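Local coordinates for hypothetical Thioesterase Protein SP_1851 (Streptococcus pneumoniae serotype 4, PDB 4XY5) that is probably a PaaI-like thioesterase of the hot-dog superfamily, expected to hydrolyse acyl thioesters, though its physiological substrate is not established, at residues T101-V106 / K118-M123. The protein carries 1 engineered substitution. Numbering follows the deposited sequence.
Sequences TCVMDV and KATFTM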
loop_
_atom_site.group_PDB
_atom_site.type_symbol
_atom_site.label_atom_id
_atom_site.label_comp_id
_atom_site.label_asym_id
_atom_site.label_seq_id
_atom_site.Cartn_x
_atom_site.Cartn_y
_atom_site.Cartn_z
ATOM N N THR A 101 17.048 -3.445 3.272
ATOM C CA THR A 101 15.839 -2.641 3.392
ATOM C C THR A 101 15.474 -2.376 4.844
ATOM O O THR A 101 15.788 -3.164 5.737
ATOM C CB THR A 101 14.627 -3.329 2.713
ATOM O OG1 THR A 101 14.486 -4.655 3.228
ATOM C CG2 THR A 101 14.801 -3.400 1.201
ATOM N N CYS A 102 14.802 -1.252 5.069
ATOM C CA CYS A 102 14.235 -0.934 6.364
ATOM C C CYS A 102 12.753 -0.640 6.208
ATOM O O CYS A 102 12.318 -0.141 5.165
ATOM C CB CYS A 102 14.926 0.269 6.993
ATOM S SG CYS A 102 16.564 -0.072 7.646
ATOM N N VAL A 103 11.984 -0.938 7.244
ATOM C CA VAL A 103 10.575 -0.567 7.255
ATOM C C VAL A 103 10.295 0.422 8.380
ATOM O O VAL A 103 10.560 0.132 9.544
ATOM C CB VAL A 103 9.665 -1.793 7.415
ATOM C CG1 VAL A 103 8.200 -1.355 7.389
ATOM C CG2 VAL A 103 9.957 -2.808 6.308
ATOM N N MET A 104 9.773 1.591 8.019
ATOM C CA MET A 104 9.486 2.656 8.983
ATOM C C MET A 104 7.988 2.834 9.140
ATOM O O MET A 104 7.285 2.907 8.136
ATOM C CB MET A 104 10.084 4.000 8.539
ATOM C CG MET A 104 11.428 3.942 7.824
ATOM S SD MET A 104 12.636 3.085 8.826
ATOM C CE MET A 104 14.180 3.519 8.080
ATOM N N ASP A 105 7.509 2.920 10.374
ATOM C CA ASP A 105 6.135 3.356 10.629
ATOM C C ASP A 105 6.152 4.832 11.015
ATOM O O ASP A 105 6.982 5.254 11.825
ATOM C CB ASP A 105 5.474 2.545 11.743
ATOM C CG ASP A 105 4.932 1.202 11.260
ATOM O OD1 ASP A 105 4.907 0.937 10.032
ATOM O OD2 ASP A 105 4.512 0.415 12.128
ATOM N N VAL A 106 5.252 5.616 10.437
ATOM C CA VAL A 106 5.174 7.040 10.787
ATOM C C VAL A 106 3.730 7.396 11.073
ATOM O O VAL A 106 2.850 7.071 10.285
ATOM C CB VAL A 106 5.724 7.940 9.668
ATOM C CG1 VAL A 106 5.660 9.419 10.091
ATOM C CG2 VAL A 106 7.158 7.531 9.320
ATOM N N LYS A 118 -1.496 7.654 9.133
ATOM C CA LYS A 118 -0.493 6.644 9.475
ATOM C C LYS A 118 0.113 6.147 8.178
ATOM O O LYS A 118 -0.607 5.913 7.216
ATOM C CB LYS A 118 -1.109 5.465 10.249
ATOM C CG LYS A 118 -2.079 5.849 11.351
ATOM C CD LYS A 118 -1.391 6.638 12.436
ATOM C CE LYS A 118 -2.398 7.383 13.287
ATOM N NZ LYS A 118 -1.772 8.475 14.056
ATOM N N ALA A 119 1.432 5.987 8.125
ATOM C CA ALA A 119 2.047 5.538 6.883
ATOM C C ALA A 119 3.137 4.533 7.168
ATOM O O ALA A 119 3.682 4.512 8.260
ATOM C CB ALA A 119 2.610 6.721 6.102
ATOM N N THR A 120 3.442 3.691 6.187
ATOM C CA THR A 120 4.531 2.744 6.332
ATOM C C THR A 120 5.424 2.891 5.123
ATOM O O THR A 120 4.947 2.901 3.986
ATOM C CB THR A 120 4.008 1.297 6.460
ATOM O OG1 THR A 120 3.257 1.192 7.673
ATOM C CG2 THR A 120 5.153 0.303 6.495
ATOM N N PHE A 121 6.719 3.044 5.381
ATOM C CA PHE A 121 7.707 3.243 4.337
ATOM C C PHE A 121 8.666 2.077 4.213
ATOM O O PHE A 121 9.209 1.626 5.211
ATOM C CB PHE A 121 8.505 4.511 4.629
ATOM C CG PHE A 121 7.719 5.749 4.440
ATOM C CD1 PHE A 121 7.815 6.465 3.259
ATOM C CD2 PHE A 121 6.871 6.201 5.434
ATOM C CE1 PHE A 121 7.078 7.623 3.078
ATOM C CE2 PHE A 121 6.137 7.357 5.247
ATOM C CZ PHE A 121 6.242 8.050 4.071
ATOM N N THR A 122 8.863 1.607 2.981
ATOM C CA THR A 122 9.852 0.587 2.684
ATOM C C THR A 122 11.043 1.267 2.045
ATOM O O THR A 122 10.982 1.691 0.892
ATOM C CB THR A 122 9.291 -0.504 1.748
ATOM O OG1 THR A 122 8.143 -1.093 2.364
ATOM C CG2 THR A 122 10.326 -1.586 1.519
ATOM N N MET A 123 12.119 1.385 2.812
ATOM C CA MET A 123 13.301 2.110 2.366
ATOM C C MET A 123 14.396 1.142 1.942
ATOM O O MET A 123 14.577 0.096 2.551
ATOM C CB MET A 123 13.820 3.032 3.475
ATOM C CG MET A 123 12.743 3.770 4.274
ATOM S SD MET A 123 12.030 5.237 3.482
ATOM C CE MET A 123 13.433 6.368 3.457
#
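C102, M104 and V106 each pair with a residue of segment 118-123 of the antiparallel strand 115-127 (M123, F121 and A119), giving and receiving one backbone bond apiece. The six bonds are short and fairly straight, from 2.8 Å for F121 N to M104 O to 2.9 Å for C102 N to M123 O. Between them, V103 faces T122 and D105 faces T120 as non-hydrogen-bonded pairs, where CA-H...O contacts such as V103 CA to F121 O (3.3 Å) add to the backbone match. The side chains of the hydrogen-bonded pairs share one face of the sheet, where M104, F121 and M123 touch helix 47-64. M104 and M123 cross there at about a right angle, CG against CG at 3.8 Å, and both touch S58 of the helix. V106 CG2 approaches F121 CD2 obliquely at 4.1 Å, while F121 also meets the ring of F51. On the other face, T120 OG1 donates to D105 OD1 at 2.9 Å, arriving from above the carboxylate plane. T120 CG2, anti to the backbone N (chi1 -65° for OG1), rests against V103 CG1 at 3.6 Å. K118 of a second subunit forms a salt bridge with the same D105 OD1; within its own chain, K118 NZ is hydrogen-bonded to I108 O. The hairpin thus has two chemically distinct faces: an apolar one against the central helix, as in the hot-dog fold, and a more polar one at the subunit interface, where T120 and the neighbouring lysine probably favour a charged D105.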